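PDB 4CDB: listeriolysin O, which binds cholesterol-containing host membranes, changes conformation and inserts into them, assembling into an oligomeric pore that lyses the cell. Local coordinates for residues D378-Y389 and V466-T477. Residues are numbered along the deposited sequence; the frame is centred on the assembly and turned at random.
Sequences DGKINIDHSGGY and VKNRNISIWGTT
Lys380 to His385 pair residue for residue with Asn468 to Ile473 as parallel strands, 16° between their axes, in the membrane-binding β-sandwich (domain 4) of this cholesterol-dependent cytolysin. The backbone ladder runs from Lys380 N to Lys467 O (2.8 Å) as far as Ser386 N to Ile473 O, and Gly388 N to Gly475 O (2.9 Å) extends it past the bridged residues. On the polar face, Asn382 ND2 spends both hydrogens across the pair: Asn468 OD1 (3.2 Å) receives one in its carbonyl plane, on a lone pair, whereas Asn470 OD1 (2.8 Å) is approached from 42° above its own carbonyl plane. Both acceptors lie close to the Asn382 amide plane, so together with Ser429, bonded to Asn382 OD1, they fix the amide's rotation. A water links Asn468 OD1 to Lys380 NZ; another joins Asn382 O to Ser472 OG. On the largely apolar opposite face, Ile383 CD1 lies 3.6 Å from Ile471 CB; Ile383 and Ile473 pack on Phe393, Ile471 on Val441, while Asn484 and Pro464 O satisfy Arg469. Near Thr477 of the cholesterol-binding motif, chi1 of 45° puts Tyr389 CG between its backbone N and carbonyl carbon, bringing one ring face against Gly387 CA, off-centre toward the rim, and OH donates to Trp474 O at 2.9 Å, from above the carbonyl plane.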
loop_
_atom_site.group_PDB
_atom_site.type_symbol
_atom_site.label_atom_id
_atom_site.label_comp_id
_atom_site.label_asym_id
_atom_site.label_seq_id
_atom_site.Cartn_x
_atom_site.Cartn_y
_atom_site.Cartn_z
ATOM N N ASP A 378 14.402 -25.961 10.918
ATOM C CA ASP A 378 14.842 -27.326 11.195
ATOM C C ASP A 378 14.810 -27.601 12.693
ATOM O O ASP A 378 14.712 -26.674 13.498
ATOM C CB ASP A 378 16.258 -27.560 10.663
ATOM C CG ASP A 378 16.322 -27.549 9.149
ATOM O OD1 ASP A 378 15.267 -27.736 8.507
ATOM O OD2 ASP A 378 17.429 -27.361 8.602
ATOM N N GLY A 379 14.898 -28.874 13.062
ATOM C CA GLY A 379 14.868 -29.266 14.459
ATOM C C GLY A 379 15.632 -30.545 14.742
ATOM O O GLY A 379 15.941 -31.313 13.830
ATOM N N LYS A 380 15.936 -30.775 16.015
ATOM C CA LYS A 380 16.679 -31.960 16.423
ATOM C C LYS A 380 15.914 -32.747 17.479
ATOM O O LYS A 380 15.212 -32.170 18.311
ATOM C CB LYS A 380 18.057 -31.568 16.968
ATOM C CG LYS A 380 18.960 -30.875 15.956
ATOM C CD LYS A 380 20.271 -30.431 16.593
ATOM C CE LYS A 380 21.007 -31.609 17.207
ATOM N NZ LYS A 380 22.292 -31.203 17.837
ATOM N N ILE A 381 16.041 -34.070 17.431
ATOM C CA ILE A 381 15.560 -34.919 18.510
ATOM C C ILE A 381 16.762 -35.524 19.224
ATOM O O ILE A 381 17.522 -36.295 18.635
ATOM C CB ILE A 381 14.639 -36.039 18.002
ATOM C CG1 ILE A 381 13.447 -35.448 17.252
ATOM C CG2 ILE A 381 14.149 -36.893 19.162
ATOM C CD1 ILE A 381 12.440 -36.485 16.808
ATOM N N ASN A 382 16.933 -35.161 20.490
ATOM C CA ASN A 382 18.089 -35.598 21.260
ATOM C C ASN A 382 17.747 -36.769 22.176
ATOM O O ASN A 382 16.927 -36.639 23.085
ATOM C CB ASN A 382 18.657 -34.425 22.063
ATOM C CG ASN A 382 18.938 -33.212 21.194
ATOM O OD1 ASN A 382 19.572 -33.318 20.145
ATOM N ND2 ASN A 382 18.451 -32.052 21.622
ATOM N N ILE A 383 18.373 -37.915 21.921
ATOM C CA ILE A 383 18.104 -39.127 22.687
ATOM C C ILE A 383 19.166 -39.357 23.752
ATOM O O ILE A 383 20.364 -39.305 23.467
ATOM C CB ILE A 383 18.064 -40.374 21.780
ATOM C CG1 ILE A 383 17.063 -40.178 20.645
ATOM C CG2 ILE A 383 17.723 -41.618 22.594
ATOM C CD1 ILE A 383 15.650 -39.960 21.117
ATOM N N ASP A 384 18.725 -39.618 24.979
ATOM C CA ASP A 384 19.643 -39.952 26.060
ATOM C C ASP A 384 19.154 -41.180 26.820
ATOM O O ASP A 384 18.108 -41.150 27.466
ATOM C CB ASP A 384 19.810 -38.769 27.016
ATOM C CG ASP A 384 20.953 -38.967 27.993
ATOM O OD1 ASP A 384 20.791 -39.748 28.954
ATOM O OD2 ASP A 384 22.015 -38.339 27.799
ATOM N N HIS A 385 19.923 -42.261 26.735
ATOM C CA HIS A 385 19.598 -43.502 27.428
ATOM C C HIS A 385 20.630 -43.765 28.518
ATOM O O HIS A 385 21.808 -43.976 28.229
ATOM C CB HIS A 385 19.554 -44.664 26.428
ATOM C CG HIS A 385 19.465 -46.020 27.062
ATOM N ND1 HIS A 385 18.970 -46.227 28.331
ATOM C CD2 HIS A 385 19.808 -47.241 26.587
ATOM C CE1 HIS A 385 19.017 -47.518 28.614
ATOM N NE2 HIS A 385 19.519 -48.154 27.574
ATOM N N SER A 386 20.182 -43.749 29.770
ATOM C CA SER A 386 21.062 -44.005 30.904
ATOM C C SER A 386 20.429 -44.985 31.888
ATOM O O SER A 386 20.815 -45.041 33.057
ATOM C CB SER A 386 21.419 -42.698 31.616
ATOM O OG SER A 386 20.287 -42.142 32.261
ATOM N N GLY A 387 19.455 -45.751 31.410
ATOM C CA GLY A 387 18.768 -46.715 32.250
ATOM C C GLY A 387 19.554 -47.999 32.414
ATOM O O GLY A 387 20.364 -48.354 31.555
ATOM N N GLY A 388 19.318 -48.696 33.522
ATOM C CA GLY A 388 19.976 -49.964 33.781
ATOM C C GLY A 388 19.280 -51.112 33.075
ATOM O O GLY A 388 18.895 -52.096 33.703
ATOM N N TYR A 389 19.119 -50.982 31.761
ATOM C CA TYR A 389 18.429 -51.993 30.969
ATOM C C TYR A 389 18.765 -51.901 29.483
ATOM O O TYR A 389 19.408 -50.948 29.041
ATOM C CB TYR A 389 16.913 -51.877 31.164
ATOM C CG TYR A 389 16.373 -50.458 31.093
ATOM C CD1 TYR A 389 16.374 -49.747 29.898
ATOM C CD2 TYR A 389 15.848 -49.838 32.219
ATOM C CE1 TYR A 389 15.876 -48.456 29.828
ATOM C CE2 TYR A 389 15.345 -48.543 32.161
ATOM C CZ TYR A 389 15.363 -47.858 30.961
ATOM O OH TYR A 389 14.868 -46.574 30.892
ATOM N N VAL A 466 9.953 -29.179 16.798
ATOM C CA VAL A 466 10.539 -28.102 17.590
ATOM C C VAL A 466 12.040 -28.004 17.340
ATOM O O VAL A 466 12.614 -28.845 16.651
ATOM C CB VAL A 466 10.286 -28.301 19.094
ATOM C CG1 VAL A 466 8.797 -28.240 19.385
ATOM C CG2 VAL A 466 10.875 -29.626 19.562
ATOM N N LYS A 467 12.674 -26.979 17.901
ATOM C CA LYS A 467 14.107 -26.778 17.707
ATOM C C LYS A 467 14.915 -27.904 18.349
ATOM O O LYS A 467 15.773 -28.511 17.707
ATOM C CB LYS A 467 14.543 -25.420 18.260
ATOM C CG LYS A 467 15.902 -24.967 17.758
ATOM C CD LYS A 467 15.941 -24.998 16.236
ATOM C CE LYS A 467 17.301 -24.594 15.692
ATOM N NZ LYS A 467 17.392 -24.842 14.222
ATOM N N ASN A 468 14.630 -28.179 19.617
ATOM C CA ASN A 468 15.274 -29.276 20.327
ATOM C C ASN A 468 14.296 -30.054 21.198
ATOM O O ASN A 468 13.858 -29.566 22.241
ATOM C CB ASN A 468 16.441 -28.766 21.177
ATOM C CG ASN A 468 17.658 -28.415 20.346
ATOM O OD1 ASN A 468 18.484 -29.275 20.040
ATOM N ND2 ASN A 468 17.778 -27.144 19.978
ATOM N N ARG A 469 13.946 -31.259 20.757
ATOM C CA ARG A 469 13.146 -32.164 21.573
ATOM C C ARG A 469 14.062 -33.178 22.250
ATOM O O ARG A 469 14.675 -34.014 21.584
ATOM C CB ARG A 469 12.092 -32.883 20.727
ATOM C CG ARG A 469 11.253 -33.878 21.518
ATOM C CD ARG A 469 10.136 -34.477 20.676
ATOM N NE ARG A 469 9.240 -33.454 20.149
ATOM C CZ ARG A 469 8.226 -32.923 20.824
ATOM N NH1 ARG A 469 7.974 -33.317 22.063
ATOM N NH2 ARG A 469 7.465 -31.998 20.259
ATOM N N ASN A 470 14.158 -33.095 23.573
ATOM C CA ASN A 470 15.054 -33.964 24.326
ATOM C C ASN A 470 14.335 -35.162 24.933
ATOM O O ASN A 470 13.576 -35.025 25.894
ATOM C CB ASN A 470 15.781 -33.176 25.416
ATOM C CG ASN A 470 16.486 -31.952 24.872
ATOM O OD1 ASN A 470 17.564 -32.051 24.286
ATOM N ND2 ASN A 470 15.880 -30.787 25.064
ATOM N N ILE A 471 14.580 -36.336 24.359
ATOM C CA ILE A 471 14.001 -37.573 24.863
ATOM C C ILE A 471 15.020 -38.287 25.741
ATOM O O ILE A 471 16.087 -38.686 25.271
ATOM C CB ILE A 471 13.590 -38.512 23.714
ATOM C CG1 ILE A 471 12.681 -37.779 22.727
ATOM C CG2 ILE A 471 12.908 -39.761 24.256
ATOM C CD1 ILE A 471 11.323 -37.431 23.295
ATOM N N SER A 472 14.695 -38.445 27.021
ATOM C CA SER A 472 15.594 -39.121 27.949
ATOM C C SER A 472 14.899 -40.278 28.651
ATOM O O SER A 472 13.731 -40.175 29.021
ATOM C CB SER A 472 16.133 -38.135 28.989
ATOM O OG SER A 472 16.855 -37.086 28.366
ATOM N N ILE A 473 15.616 -41.384 28.818
ATOM C CA ILE A 473 15.114 -42.503 29.605
ATOM C C ILE A 473 16.162 -42.948 30.618
ATOM O O ILE A 473 17.361 -42.930 30.334
ATOM C CB ILE A 473 14.702 -43.705 28.725
ATOM C CG1 ILE A 473 15.877 -44.189 27.871
ATOM C CG2 ILE A 473 13.519 -43.340 27.845
ATOM C CD1 ILE A 473 15.588 -45.467 27.093
ATOM N N TRP A 474 15.701 -43.332 31.803
ATOM C CA TRP A 474 16.592 -43.815 32.851
ATOM C C TRP A 474 15.837 -44.729 33.808
ATOM O O TRP A 474 14.775 -45.254 33.463
ATOM C CB TRP A 474 17.250 -42.650 33.598
ATOM C CG TRP A 474 16.304 -41.774 34.374
ATOM C CD1 TRP A 474 16.058 -41.821 35.717
ATOM C CD2 TRP A 474 15.489 -40.709 33.856
ATOM N NE1 TRP A 474 15.140 -40.858 36.066
ATOM C CE2 TRP A 474 14.775 -40.162 34.943
ATOM C CE3 TRP A 474 15.292 -40.168 32.582
ATOM C CZ2 TRP A 474 13.877 -39.101 34.793
ATOM C CZ3 TRP A 474 14.400 -39.112 32.435
ATOM C CH2 TRP A 474 13.705 -38.592 33.534
ATOM N N GLY A 475 16.382 -44.923 35.005
ATOM C CA GLY A 475 15.760 -45.805 35.973
ATOM C C GLY A 475 16.212 -47.245 35.820
ATOM O O GLY A 475 17.277 -47.515 35.262
ATOM N N THR A 476 15.397 -48.171 36.315
ATOM C CA THR A 476 15.744 -49.585 36.309
ATOM C C THR A 476 14.725 -50.391 35.513
ATOM O O THR A 476 13.765 -49.837 34.978
ATOM C CB THR A 476 15.812 -50.150 37.740
ATOM O OG1 THR A 476 14.531 -50.020 38.368
ATOM C CG2 THR A 476 16.855 -49.406 38.561
ATOM N N THR A 477 14.940 -51.702 35.447
ATOM C CA THR A 477 14.054 -52.594 34.707
ATOM C C THR A 477 12.655 -52.628 35.309
ATOM O O THR A 477 11.663 -52.740 34.587
ATOM C CB THR A 477 14.607 -54.027 34.663
ATOM O OG1 THR A 477 14.827 -54.495 35.999
ATOM C CG2 THR A 477 15.918 -54.070 33.893
HETATM O O HOH W 1 12.032 -31.734 17.199
HETATM O O HOH W 2 21.111 -29.380 19.774
HETATM O O HOH W 3 17.916 -35.979 25.809
HETATM O O HOH W 4 18.065 -52.497 35.934
#